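Local coordinates for sulfoquinovosidase (Escherichia coli, PDB 5OHT), which catalyses the hydrolysis of sulfoquinovosyl diacylglycerides and simple sulfoquinovosides, releasing sulfoquinovose that the cell degrades by sulfoglycolysis for carbon and sulfur, at residues R52-I57 and C169-G174; G260-T265 and W286-S291; D376-E381 and N427-L432; A470-V475 and G507-F512. All coordinates share one frame; numbering follows the deposited sequence.

Contact 1: residues R52-I57 and C169-G174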
loop_
_atom_site.group_PDB
_atom_site.type_symbol
_atom_site.label_atom_id
_atom_site.label_comp_id
_atom_site.label_asym_id
_atom_site.label_seq_id
_atom_site.Cartn_x
_atom_site.Cartn_y
_atom_site.Cartn_z
ATOM N N ARG A 52 -6.844 14.362 13.653
ATOM C CA ARG A 52 -7.264 14.232 12.238
ATOM C C ARG A 52 -6.370 13.239 11.466
ATOM O O ARG A 52 -5.923 13.535 10.382
ATOM C CB ARG A 52 -7.242 15.608 11.578
ATOM C CG ARG A 52 -8.407 16.473 12.080
ATOM C CD ARG A 52 -8.313 17.880 11.543
ATOM N NE ARG A 52 -9.421 18.684 12.063
ATOM C CZ ARG A 52 -9.576 19.974 11.808
ATOM N NH1 ARG A 52 -8.699 20.599 11.062
ATOM N NH2 ARG A 52 -10.631 20.633 12.301
ATOM N N GLY A 53 -6.052 12.096 12.106
ATOM C CA GLY A 53 -5.235 11.040 11.480
ATOM C C GLY A 53 -3.737 11.144 11.580
ATOM O O GLY A 53 -3.018 10.245 11.133
ATOM N N ASN A 54 -3.250 12.270 12.074
ATOM C CA ASN A 54 -1.826 12.504 12.282
ATOM C C ASN A 54 -1.500 12.163 13.724
ATOM O O ASN A 54 -2.211 12.595 14.646
ATOM C CB ASN A 54 -1.430 13.946 11.988
ATOM C CG ASN A 54 -1.829 14.387 10.572
ATOM O OD1 ASN A 54 -1.349 13.857 9.614
ATOM N ND2 ASN A 54 -2.708 15.424 10.470
ATOM N N PHE A 55 -0.488 11.318 13.902
ATOM C CA PHE A 55 -0.127 10.815 15.227
ATOM C C PHE A 55 1.233 11.394 15.647
ATOM O O PHE A 55 2.137 11.570 14.827
ATOM C CB PHE A 55 -0.048 9.268 15.231
ATOM C CG PHE A 55 -1.372 8.598 15.244
ATOM C CD1 PHE A 55 -2.049 8.342 14.033
ATOM C CD2 PHE A 55 -1.984 8.194 16.440
ATOM C CE1 PHE A 55 -3.263 7.720 14.015
ATOM C CE2 PHE A 55 -3.193 7.546 16.410
ATOM C CZ PHE A 55 -3.849 7.321 15.195
ATOM N N SER A 56 1.312 11.683 16.922
ATOM C CA SER A 56 2.529 12.006 17.663
ATOM C C SER A 56 2.842 10.834 18.604
ATOM O O SER A 56 2.036 10.514 19.474
ATOM C CB SER A 56 2.245 13.223 18.540
ATOM O OG SER A 56 3.388 13.463 19.310
ATOM N N ILE A 57 3.985 10.195 18.428
ATOM C CA ILE A 57 4.369 9.008 19.180
ATOM C C ILE A 57 5.709 9.183 19.919
ATOM O O ILE A 57 6.709 9.454 19.291
ATOM C CB ILE A 57 4.512 7.799 18.268
ATOM C CG1 ILE A 57 3.123 7.452 17.636
ATOM C CG2 ILE A 57 4.986 6.576 19.077
ATOM C CD1 ILE A 57 3.180 6.369 16.584
ATOM N N CYS A 169 2.505 24.146 9.903
ATOM C CA CYS A 169 2.310 25.459 10.558
ATOM C C CYS A 169 1.300 25.491 11.745
ATOM O O CYS A 169 1.651 25.941 12.827
ATOM C CB CYS A 169 2.025 26.563 9.486
ATOM S SG CYS A 169 1.546 28.258 9.963
ATOM N N LYS A 170 0.079 25.012 11.562
ATOM C CA LYS A 170 -0.963 24.925 12.628
ATOM C C LYS A 170 -1.147 23.504 13.289
ATOM O O LYS A 170 -1.574 23.383 14.456
ATOM C CB LYS A 170 -2.313 25.432 12.044
ATOM C CG LYS A 170 -3.293 24.361 11.526
ATOM C CD LYS A 170 -3.222 23.961 10.061
ATOM C CE LYS A 170 -1.944 23.290 9.586
ATOM N NZ LYS A 170 -1.136 24.201 8.714
ATOM N N GLU A 171 -0.831 22.459 12.508
ATOM C CA GLU A 171 -1.228 21.046 12.674
ATOM C C GLU A 171 0.007 20.209 12.417
ATOM O O GLU A 171 0.855 20.599 11.672
ATOM C CB GLU A 171 -2.232 20.693 11.590
ATOM C CG GLU A 171 -2.774 19.286 11.501
ATOM C CD GLU A 171 -3.888 19.204 10.426
ATOM O OE1 GLU A 171 -4.164 20.255 9.766
ATOM O OE2 GLU A 171 -4.490 18.105 10.203
ATOM N N ASN A 172 0.126 19.069 13.050
ATOM C CA ASN A 172 1.222 18.169 12.788
ATOM C C ASN A 172 0.887 17.397 11.421
ATOM O O ASN A 172 0.819 16.199 11.462
ATOM C CB ASN A 172 1.436 17.327 14.136
ATOM C CG ASN A 172 2.348 16.093 14.034
ATOM O OD1 ASN A 172 3.481 16.166 13.564
ATOM N ND2 ASN A 172 1.851 14.948 14.555
ATOM N N ALA A 173 0.681 18.085 10.263
ATOM C CA ALA A 173 0.245 17.403 8.956
ATOM C C ALA A 173 1.317 17.176 7.835
ATOM O O ALA A 173 1.048 16.443 6.897
ATOM C CB ALA A 173 -0.984 18.101 8.344
ATOM N N GLY A 174 2.480 17.769 7.943
ATOM C CA GLY A 174 3.547 17.638 6.918
ATOM C C GLY A 174 4.128 16.216 6.830
ATOM O O GLY A 174 4.489 15.738 5.741
HETATM O O HOH W 1 -5.224 15.504 8.493
HETATM O O HOH W 2 -6.673 19.986 9.376
HETATM O O HOH W 3 -1.157 14.644 6.961
HETATM O O HOH W 4 -0.215 14.997 16.049
#

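Contact 2: residues G260-T265 and W286-S291. With 9VH ([(3~{S},4~{R},5~{R})-4,5-bis(oxidanyl)piperidin-3-yl]methanesulfonic acid), chain D.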
loop_
_atom_site.group_PDB
_atom_site.type_symbol
_atom_site.label_atom_id
_atom_site.label_comp_id
_atom_site.label_asym_id
_atom_site.label_seq_id
_atom_site.Cartn_x
_atom_site.Cartn_y
_atom_site.Cartn_z
ATOM N N GLY A 260 -13.167 9.997 -13.098
ATOM C CA GLY A 260 -13.579 10.542 -11.814
ATOM C C GLY A 260 -14.396 11.826 -12.048
ATOM O O GLY A 260 -13.897 12.842 -12.612
ATOM N N ILE A 261 -15.653 11.765 -11.630
ATOM C CA ILE A 261 -16.625 12.852 -11.904
ATOM C C ILE A 261 -17.497 13.035 -10.637
ATOM O O ILE A 261 -17.859 12.055 -10.006
ATOM C CB ILE A 261 -17.537 12.515 -13.119
ATOM C CG1 ILE A 261 -16.735 12.216 -14.400
ATOM C CG2 ILE A 261 -18.462 13.714 -13.389
ATOM C CD1 ILE A 261 -17.515 11.471 -15.493
ATOM N N GLN A 262 -17.762 14.279 -10.291
ATOM C CA GLN A 262 -18.737 14.629 -9.269
ATOM C C GLN A 262 -19.761 15.652 -9.888
ATOM O O GLN A 262 -19.439 16.337 -10.856
ATOM C CB GLN A 262 -18.015 15.251 -8.076
ATOM C CG GLN A 262 -16.970 14.303 -7.383
ATOM C CD GLN A 262 -16.278 14.961 -6.206
ATOM O OE1 GLN A 262 -16.686 14.745 -5.053
ATOM N NE2 GLN A 262 -15.305 15.842 -6.475
ATOM N N GLY A 263 -20.948 15.730 -9.279
ATOM C CA GLY A 263 -21.987 16.711 -9.623
ATOM C C GLY A 263 -23.333 16.160 -10.046
ATOM O O GLY A 263 -24.213 16.925 -10.372
ATOM N N GLY A 264 -23.506 14.848 -10.086
ATOM C CA GLY A 264 -24.790 14.227 -10.299
ATOM C C GLY A 264 -24.968 13.535 -11.633
ATOM O O GLY A 264 -24.059 13.480 -12.456
ATOM N N THR A 265 -26.160 12.979 -11.838
ATOM C CA THR A 265 -26.451 12.107 -13.007
ATOM C C THR A 265 -26.139 12.779 -14.344
ATOM O O THR A 265 -25.435 12.207 -15.183
ATOM C CB THR A 265 -27.904 11.606 -12.953
ATOM O OG1 THR A 265 -28.119 10.937 -11.707
ATOM C CG2 THR A 265 -28.169 10.593 -14.096
ATOM N N TRP A 286 -16.480 6.890 -12.027
ATOM C CA TRP A 286 -16.270 6.789 -10.577
ATOM C C TRP A 286 -16.762 8.091 -9.950
ATOM O O TRP A 286 -16.154 9.146 -10.127
ATOM C CB TRP A 286 -14.783 6.508 -10.219
ATOM C CG TRP A 286 -14.553 6.634 -8.751
ATOM C CD1 TRP A 286 -15.176 5.932 -7.790
ATOM C CD2 TRP A 286 -13.671 7.547 -8.075
ATOM N NE1 TRP A 286 -14.773 6.337 -6.554
ATOM C CE2 TRP A 286 -13.843 7.337 -6.695
ATOM C CE3 TRP A 286 -12.763 8.514 -8.508
ATOM C CZ2 TRP A 286 -13.142 8.086 -5.722
ATOM C CZ3 TRP A 286 -12.068 9.260 -7.558
ATOM C CH2 TRP A 286 -12.278 9.041 -6.170
ATOM N N ALA A 287 -17.850 7.994 -9.179
ATOM C CA ALA A 287 -18.537 9.181 -8.611
ATOM C C ALA A 287 -18.610 9.040 -7.103
ATOM O O ALA A 287 -19.548 8.446 -6.572
ATOM C CB ALA A 287 -19.947 9.342 -9.178
ATOM N N GLN A 288 -17.629 9.645 -6.423
ATOM C CA GLN A 288 -17.512 9.453 -4.951
ATOM C C GLN A 288 -18.695 10.115 -4.190
ATOM O O GLN A 288 -19.018 9.726 -3.058
ATOM C CB GLN A 288 -16.183 9.978 -4.432
ATOM C CG GLN A 288 -15.867 11.447 -4.595
ATOM C CD GLN A 288 -14.626 11.889 -3.796
ATOM O OE1 GLN A 288 -13.819 11.058 -3.393
ATOM N NE2 GLN A 288 -14.455 13.216 -3.615
ATOM N N ASP A 289 -19.326 11.111 -4.820
ATOM C CA ASP A 289 -20.488 11.824 -4.273
ATOM C C ASP A 289 -21.838 11.150 -4.558
ATOM O O ASP A 289 -22.886 11.796 -4.412
ATOM C CB ASP A 289 -20.477 13.316 -4.728
ATOM C CG ASP A 289 -20.799 13.516 -6.221
ATOM O OD1 ASP A 289 -20.557 12.606 -7.038
ATOM O OD2 ASP A 289 -21.213 14.673 -6.614
ATOM N N TRP A 290 -21.849 9.851 -4.884
ATOM C CA TRP A 290 -23.070 9.080 -5.013
ATOM C C TRP A 290 -24.001 9.180 -3.771
ATOM O O TRP A 290 -25.227 8.950 -3.882
ATOM C CB TRP A 290 -22.767 7.616 -5.314
ATOM C CG TRP A 290 -22.298 6.857 -4.077
ATOM C CD1 TRP A 290 -21.154 7.069 -3.400
ATOM C CD2 TRP A 290 -22.986 5.799 -3.388
ATOM N NE1 TRP A 290 -21.104 6.237 -2.294
ATOM C CE2 TRP A 290 -22.190 5.431 -2.277
ATOM C CE3 TRP A 290 -24.213 5.137 -3.587
ATOM C CZ2 TRP A 290 -22.578 4.441 -1.349
ATOM C CZ3 TRP A 290 -24.610 4.141 -2.671
ATOM C CH2 TRP A 290 -23.776 3.814 -1.538
ATOM N N SER A 291 -23.412 9.474 -2.599
ATOM C CA SER A 291 -24.136 9.555 -1.320
ATOM C C SER A 291 -24.370 10.961 -0.874
ATOM O O SER A 291 -24.847 11.182 0.247
ATOM C CB SER A 291 -23.365 8.782 -0.222
ATOM O OG SER A 291 -22.041 9.236 -0.133
HETATM O O1 9VH D . -12.995 13.995 1.230
HETATM S S1 9VH D . -13.412 12.667 1.538
HETATM O O2 9VH D . -14.782 12.354 1.713
HETATM O O3 9VH D . -12.757 12.214 2.809
HETATM C C1 9VH D . -12.837 11.544 0.278
HETATM C C2 9VH D . -11.358 11.658 -0.138
HETATM C C3 9VH D . -10.398 11.297 0.985
HETATM N N1 9VH D . -9.631 10.039 0.885
HETATM C C4 9VH D . -8.885 9.919 -0.377
HETATM C C5 9VH D . -9.478 10.709 -1.549
HETATM O O4 9VH D . -9.196 10.067 -2.776
HETATM C C6 9VH D . -10.990 10.896 -1.423
HETATM O O5 9VH D . -11.434 11.646 -2.555
#

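Contact 3: residues D376-E381 and N427-L432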
loop_
_atom_site.group_PDB
_atom_site.type_symbol
_atom_site.label_atom_id
_atom_site.label_comp_id
_atom_site.label_asym_id
_atom_site.label_seq_id
_atom_site.Cartn_x
_atom_site.Cartn_y
_atom_site.Cartn_z
ATOM N N ASP A 376 -17.333 -0.829 14.886
ATOM C CA ASP A 376 -16.406 -1.716 15.627
ATOM C C ASP A 376 -16.359 -3.047 14.942
ATOM O O ASP A 376 -17.119 -3.972 15.245
ATOM C CB ASP A 376 -16.782 -1.845 17.107
ATOM C CG ASP A 376 -15.751 -2.638 17.940
ATOM O OD1 ASP A 376 -14.838 -3.320 17.390
ATOM O OD2 ASP A 376 -15.879 -2.612 19.190
ATOM N N LEU A 377 -15.371 -3.194 14.054
ATOM C CA LEU A 377 -15.228 -4.417 13.255
ATOM C C LEU A 377 -14.721 -5.627 14.052
ATOM O O LEU A 377 -14.706 -6.731 13.488
ATOM C CB LEU A 377 -14.321 -4.139 12.072
ATOM C CG LEU A 377 -14.701 -2.996 11.100
ATOM C CD1 LEU A 377 -13.580 -2.828 10.059
ATOM C CD2 LEU A 377 -15.995 -3.248 10.373
ATOM N N THR A 378 -14.354 -5.458 15.308
ATOM C CA THR A 378 -14.100 -6.616 16.196
ATOM C C THR A 378 -15.387 -7.188 16.803
ATOM O O THR A 378 -15.352 -8.266 17.359
ATOM C CB THR A 378 -13.142 -6.286 17.402
ATOM O OG1 THR A 378 -13.822 -5.541 18.441
ATOM C CG2 THR A 378 -11.948 -5.515 16.951
ATOM N N ASN A 379 -16.495 -6.460 16.750
ATOM C CA ASN A 379 -17.819 -7.015 17.127
ATOM C C ASN A 379 -18.416 -7.817 15.916
ATOM O O ASN A 379 -18.790 -7.207 14.887
ATOM C CB ASN A 379 -18.737 -5.866 17.542
ATOM C CG ASN A 379 -20.159 -6.335 17.950
ATOM O OD1 ASN A 379 -20.635 -7.421 17.559
ATOM N ND2 ASN A 379 -20.841 -5.474 18.684
ATOM N N PRO A 380 -18.488 -9.169 16.007
ATOM C CA PRO A 380 -18.934 -9.945 14.824
ATOM C C PRO A 380 -20.304 -9.553 14.241
ATOM O O PRO A 380 -20.545 -9.676 13.046
ATOM C CB PRO A 380 -18.967 -11.396 15.330
ATOM C CG PRO A 380 -18.071 -11.406 16.539
ATOM C CD PRO A 380 -18.248 -10.045 17.183
ATOM N N GLU A 381 -21.211 -9.120 15.101
ATOM C CA GLU A 381 -22.543 -8.663 14.683
ATOM C C GLU A 381 -22.485 -7.327 13.938
ATOM O O GLU A 381 -23.198 -7.156 12.942
ATOM C CB GLU A 381 -23.445 -8.525 15.941
ATOM C CG GLU A 381 -24.933 -8.412 15.663
ATOM C CD GLU A 381 -25.756 -8.079 16.918
ATOM O OE1 GLU A 381 -26.786 -7.388 16.680
ATOM O OE2 GLU A 381 -25.315 -8.362 18.065
ATOM N N ASN A 427 -3.151 -0.997 14.281
ATOM C CA ASN A 427 -2.451 -1.397 13.076
ATOM C C ASN A 427 -3.183 -2.554 12.346
ATOM O O ASN A 427 -2.948 -2.770 11.168
ATOM C CB ASN A 427 -1.004 -1.862 13.364
ATOM C CG ASN A 427 -0.003 -0.702 13.511
ATOM O OD1 ASN A 427 -0.234 0.405 12.997
ATOM N ND2 ASN A 427 1.137 -0.981 14.193
ATOM N N ALA A 428 -4.019 -3.314 13.071
ATOM C CA ALA A 428 -4.685 -4.467 12.470
ATOM C C ALA A 428 -6.009 -4.061 11.707
ATOM O O ALA A 428 -6.579 -4.841 10.948
ATOM C CB ALA A 428 -4.965 -5.490 13.564
ATOM N N TRP A 429 -6.438 -2.820 11.868
ATOM C CA TRP A 429 -7.734 -2.409 11.332
ATOM C C TRP A 429 -7.831 -2.452 9.796
ATOM O O TRP A 429 -8.860 -2.843 9.286
ATOM C CB TRP A 429 -8.043 -0.996 11.775
ATOM C CG TRP A 429 -9.475 -0.753 12.062
ATOM C CD1 TRP A 429 -10.405 -0.119 11.238
ATOM C CD2 TRP A 429 -10.169 -1.108 13.272
ATOM N NE1 TRP A 429 -11.660 -0.072 11.900
ATOM C CE2 TRP A 429 -11.529 -0.656 13.137
ATOM C CE3 TRP A 429 -9.795 -1.758 14.420
ATOM C CZ2 TRP A 429 -12.485 -0.871 14.133
ATOM C CZ3 TRP A 429 -10.743 -1.990 15.439
ATOM C CH2 TRP A 429 -12.086 -1.532 15.282
ATOM N N PRO A 430 -6.742 -2.058 9.063
ATOM C CA PRO A 430 -6.912 -2.078 7.604
ATOM C C PRO A 430 -7.299 -3.437 6.981
ATOM O O PRO A 430 -8.180 -3.501 6.110
ATOM C CB PRO A 430 -5.616 -1.503 7.063
ATOM C CG PRO A 430 -5.071 -0.627 8.169
ATOM C CD PRO A 430 -5.562 -1.286 9.479
ATOM N N ALA A 431 -6.624 -4.523 7.368
ATOM C CA ALA A 431 -6.954 -5.848 6.770
ATOM C C ALA A 431 -8.362 -6.347 7.237
ATOM O O ALA A 431 -8.998 -7.133 6.525
ATOM C CB ALA A 431 -5.917 -6.891 7.128
ATOM N N LEU A 432 -8.778 -5.947 8.424
ATOM C CA LEU A 432 -10.144 -6.280 8.942
ATOM C C LEU A 432 -11.195 -5.607 8.038
ATOM O O LEU A 432 -12.159 -6.204 7.652
ATOM C CB LEU A 432 -10.341 -5.773 10.339
ATOM C CG LEU A 432 -10.467 -6.666 11.542
ATOM C CD1 LEU A 432 -9.301 -7.606 11.614
ATOM C CD2 LEU A 432 -10.484 -5.802 12.805
#

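Contact 4: residues A470-V475 and G507-F512. With CA (calcium ion), chain C; 9VH ([(3~{S},4~{R},5~{R})-4,5-bis(oxidanyl)piperidin-3-yl]methanesulfonic acid), chain D.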
loop_
_atom_site.group_PDB
_atom_site.type_symbol
_atom_site.label_atom_id
_atom_site.label_comp_id
_atom_site.label_asym_id
_atom_site.label_seq_id
_atom_site.Cartn_x
_atom_site.Cartn_y
_atom_site.Cartn_z
ATOM N N ALA A 470 -2.233 4.308 -4.566
ATOM C CA ALA A 470 -1.169 4.986 -3.836
ATOM C C ALA A 470 -1.656 6.125 -2.869
ATOM O O ALA A 470 -0.878 6.853 -2.315
ATOM C CB ALA A 470 -0.120 5.519 -4.804
ATOM N N GLY A 471 -2.947 6.226 -2.624
ATOM C CA GLY A 471 -3.507 7.264 -1.789
ATOM C C GLY A 471 -3.309 8.685 -2.305
ATOM O O GLY A 471 -3.244 8.864 -3.476
ATOM N N ASP A 472 -3.126 9.654 -1.375
ATOM C CA ASP A 472 -3.066 11.089 -1.708
ATOM C C ASP A 472 -1.614 11.621 -1.942
ATOM O O ASP A 472 -0.829 11.797 -0.989
ATOM C CB ASP A 472 -3.677 11.982 -0.577
ATOM C CG ASP A 472 -5.119 11.580 -0.190
ATOM O OD1 ASP A 472 -5.705 10.592 -0.727
ATOM O OD2 ASP A 472 -5.659 12.275 0.685
ATOM N N GLN A 473 -1.265 11.845 -3.204
ATOM C CA GLN A 473 -0.096 12.628 -3.619
ATOM C C GLN A 473 -0.538 14.085 -3.745
ATOM O O GLN A 473 -1.723 14.375 -4.027
ATOM C CB GLN A 473 0.475 12.225 -5.006
ATOM C CG GLN A 473 1.293 10.923 -5.044
ATOM C CD GLN A 473 0.422 9.706 -4.781
ATOM O OE1 GLN A 473 -0.460 9.349 -5.598
ATOM N NE2 GLN A 473 0.620 9.072 -3.598
ATOM N N ASN A 474 0.403 14.985 -3.486
ATOM C CA ASN A 474 0.211 16.418 -3.874
ATOM C C ASN A 474 0.095 16.539 -5.386
ATOM O O ASN A 474 0.613 15.676 -6.143
ATOM C CB ASN A 474 1.407 17.310 -3.446
ATOM C CG ASN A 474 1.580 17.414 -1.967
ATOM O OD1 ASN A 474 0.653 17.119 -1.194
ATOM N ND2 ASN A 474 2.761 17.866 -1.548
ATOM N N VAL A 475 -0.588 17.625 -5.836
ATOM C CA VAL A 475 -0.638 17.959 -7.240
ATOM C C VAL A 475 0.608 18.661 -7.651
ATOM O O VAL A 475 0.542 19.779 -8.233
ATOM C CB VAL A 475 -1.942 18.742 -7.634
ATOM C CG1 VAL A 475 -3.134 17.833 -7.498
ATOM C CG2 VAL A 475 -2.177 20.055 -6.815
ATOM N N GLY A 507 -2.754 13.227 -9.384
ATOM C CA GLY A 507 -2.655 13.487 -7.955
ATOM C C GLY A 507 -3.970 13.991 -7.350
ATOM O O GLY A 507 -4.952 14.167 -8.081
ATOM N N TYR A 508 -3.934 14.299 -6.055
ATOM C CA TYR A 508 -5.101 14.665 -5.249
ATOM C C TYR A 508 -5.029 15.982 -4.469
ATOM O O TYR A 508 -5.897 16.888 -4.645
ATOM C CB TYR A 508 -5.414 13.551 -4.267
ATOM C CG TYR A 508 -6.615 13.871 -3.381
ATOM C CD1 TYR A 508 -7.906 13.860 -3.910
ATOM C CD2 TYR A 508 -6.438 14.245 -2.023
ATOM C CE1 TYR A 508 -8.980 14.209 -3.116
ATOM C CE2 TYR A 508 -7.547 14.561 -1.222
ATOM C CZ TYR A 508 -8.792 14.569 -1.788
ATOM O OH TYR A 508 -9.876 14.875 -0.993
ATOM N N THR A 509 -4.027 16.103 -3.602
ATOM C CA THR A 509 -4.003 17.145 -2.554
ATOM C C THR A 509 -3.722 18.552 -3.116
ATOM O O THR A 509 -2.658 18.800 -3.670
ATOM C CB THR A 509 -2.986 16.820 -1.459
ATOM O OG1 THR A 509 -3.178 15.451 -0.961
ATOM C CG2 THR A 509 -3.178 17.869 -0.294
ATOM N N THR A 510 -4.695 19.440 -2.935
ATOM C CA THR A 510 -4.726 20.752 -3.590
ATOM C C THR A 510 -4.873 21.793 -2.413
ATOM O O THR A 510 -5.972 21.931 -1.813
ATOM C CB THR A 510 -5.959 20.804 -4.511
ATOM O OG1 THR A 510 -6.011 19.664 -5.394
ATOM C CG2 THR A 510 -5.958 22.060 -5.367
ATOM N N LEU A 511 -3.767 22.417 -2.066
ATOM C CA LEU A 511 -3.592 23.265 -0.871
ATOM C C LEU A 511 -2.490 24.264 -1.097
ATOM O O LEU A 511 -1.549 24.041 -1.885
ATOM C CB LEU A 511 -3.186 22.415 0.357
ATOM C CG LEU A 511 -4.192 21.523 0.981
ATOM C CD1 LEU A 511 -3.477 20.697 2.073
ATOM C CD2 LEU A 511 -5.411 22.306 1.514
ATOM N N PHE A 512 -2.556 25.380 -0.335
ATOM C CA PHE A 512 -1.503 26.422 -0.376
ATOM C C PHE A 512 -1.399 26.967 -1.816
ATOM O O PHE A 512 -2.444 27.249 -2.388
ATOM C CB PHE A 512 -0.201 25.917 0.240
ATOM C CG PHE A 512 -0.403 25.156 1.544
ATOM C CD1 PHE A 512 -1.165 25.705 2.575
ATOM C CD2 PHE A 512 0.122 23.871 1.727
ATOM C CE1 PHE A 512 -1.376 25.027 3.756
ATOM C CE2 PHE A 512 -0.120 23.171 2.922
ATOM C CZ PHE A 512 -0.866 23.766 3.925
HETATM CA CA CA C . 0.519 12.861 0.689
HETATM O O1 9VH D . -12.995 13.995 1.230
HETATM S S1 9VH D . -13.412 12.667 1.538
HETATM O O2 9VH D . -14.782 12.354 1.713
HETATM O O3 9VH D . -12.757 12.214 2.809
HETATM C C1 9VH D . -12.837 11.544 0.278
HETATM C C2 9VH D . -11.358 11.658 -0.138
HETATM C C3 9VH D . -10.398 11.297 0.985
HETATM N N1 9VH D . -9.631 10.039 0.885
HETATM C C4 9VH D . -8.885 9.919 -0.377
HETATM C C5 9VH D . -9.478 10.709 -1.549
HETATM O O4 9VH D . -9.196 10.067 -2.776
HETATM C C6 9VH D . -10.990 10.896 -1.423
HETATM O O5 9VH D . -11.434 11.646 -2.555
HETATM O O HOH W 5 -4.935 14.959 1.068
HETATM O O HOH W 6 -0.641 14.923 -0.083
HETATM O O HOH W 7 -1.340 12.696 2.152
#

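Contact 1: residues R52-I57 and C169-G174
Asn54 and Ala173 mark the closest backbone approach, CA to CA 6.3 Å, where the start of strand 54-74 passes an irregular loop that folds into an inverse gamma turn centred on Asn172. The direct link is weak: Asn172 ND2 donates to Phe55 O at 3.4 Å, with an N-H...O angle of 139°. Asn54 points into the loop, its CB 3.2 Å from Asn172 O and its ND2 against the methyl of Ala173. That ND2 also lies 3.2 Å from Glu171 OE2, but the angle is too poor for a bond, and the amide and carboxylate planes stand 69° apart. Water does most of the joining. One molecule donates to both Arg52 O and Glu171 OE2; a second accepts from Arg52 NH1 and donates to Glu171 OE1 (2.6 Å to OE1); a third donates to Asn54 OD1 and Ala173 O. The poorly ordered Glu171, its chain extended, thus meets the guanidinium only through water, while Arg52 NE forms a salt bridge with Glu366. Behind the strand, Phe55 packs on Trp149 and His426. The loop is thus laid largely through water over the start of strand 54-74, within the N-terminal galactose mutarotase-like domain of family 31 glycosidases.

Contact 2: residues G260-T265 and W286-S291
Gln288, a residue of the sulfoquinovoside-binding pocket, meets Gln262 at the C-terminal mouth of the family 31 TIM barrel, where the adjacent parallel strands 257-260 and 282-286 run out into loops. The strands part at a parallel bridge between Gly260 and Trp286: Ile261 N donates to Trp286 O at 3.1 Å, and the CA of Gly260 leans on the same oxygen. Trp286 CE3 lies 4.0 Å from Gly260 CA, and a CB there would be tight against the ring. Farther out, Asp289 OD2 accepts from Gly263 N at 2.9 Å on its syn side, 16° out of the carboxylate plane, while its OD1 is bonded to Tyr313 OH; this ties down the loop leading to helix 265-277. Gln288 NE2 donates to Gln262 OE1 at 3.1 Å, nearly straight at 163°, but it sits above the Gln262 carbonyl plane, with the two amides 76° apart. Gln262 NE2 in turn donates to Glu538. With NE2 spent this way, Gln288 OE1 is turned to the bound piperidine sulfonate and accepts from its O5 hydroxyl at 2.6 Å. Gln262 is therefore a second-shell residue: the bonds through it probably set which end of the Gln288 amide faces the sugar site, an acceptor for a hydroxyl.

Contact 3: residues D376-E381 and N427-L432
Trp429 turns one face of its indole to Leu377, whose CB sits 4.2 Å above the ring plane, displaced toward the rim. The leucine chain crosses the ring obliquely and carries CD1 to within 3.8 Å of Trp429 NE1, while Leu377 CB touches Leu432 CD2 at 4.2 Å, so the side chain lies between the indole and Leu432. Asp376 comes to the ring differently: OD1 stands at the edge, near its plane, 3.9 Å from Trp429 CH2, with carboxylate and indole planes 30° apart. Thr378 reaches in with its methyl, CG2 lying 4.0 Å from Trp429 CZ3; its chi1 of 76° sends CG2 to the tryptophan and OG1 back to Asp376. The two segments join barrel helices 380-395 and 422-443, which flank strand 401-404 in sequence; the first helix is entered through an Asx turn at Asp376, inside a type I turn ending at the N-cap Asn379. Asp376 OD1 takes two bonds from one face of the carboxylate, from Thr378 N on the anti side and from Thr378 OG1 on the syn side at 2.7 Å, while OD2 accepts from His417 N. Replacing Asp376 by an alanine would probably leave Thr378 N, Thr378 OG1 and His417 N without their shared acceptor group and hold the threonine less firmly with its methyl toward the indole. Thr378 OG1 is also bonded to Asn418 N, and Met425 touches both Thr378 and Leu432.

Contact 4: residues A470-V475 and G507-F512
Tyr508 leaves its backbone with CB 3.8 Å from Gln473 O, an oxygen gripped by two neighbouring amides: Tyr508 N donates to it and so does Thr509 N, the latter at 2.9 Å and 171°. From CB the ring runs alongside Asp472, both pointing the same way. CD2 and CE2 meet the carboxylate, OD2 lying 3.4 Å from CD2, with carboxylate and ring planes 43° apart. Over the face that ligand C5 covers near the rim, CE1 comes 3.6 Å from O5 of the bound piperidine sulfonate. At the tip, Tyr508 OH lies 3.6 Å from ligand C2, and the ring also meets His537. With an alanine here, the ligand would probably lose the surface it rests on and the Asp472 carboxylate would be freer to turn. A water at the ring edge donates to Asp472 OD2 and is bonded to Thr509 OG1, which also holds a second water bound to calcium at 2.5 Å. The backbone Asp472 O binds that calcium directly, 2.4 Å away. Val475 N donates to Thr509 O, closing the loops together. Asp472, the inferred proton donor, is thus held at its carbonyl by calcium and, one residue on, by the amides on Gln473 O; its side chain lies against ring and water, OD1 facing the ligand.

Contacts 2, 3 and 4 lie inside the TIM-barrel range and are buried; contact 1, in the N-terminal domain range, is partly exposed and relies mostly on water, which in contact 4 only supplements direct backbone bonds. Contacts 2 and 4 both touch the piperidine sulfonate, their nearest atoms about 6 Å apart, but differ in means: contact 2 offers it an amide oxygen, contact 4 a ring face and a carboxylate. Contact 3, about 15 Å from contact 2 by nearest atoms, is mainly apolar packing that joins two barrel helices. Contacts 1 and 4 come within about 5 Å at their nearest atoms; Gln153 and Gly154, from contact 1's N-terminal range, bind the same calcium as Asp472 O.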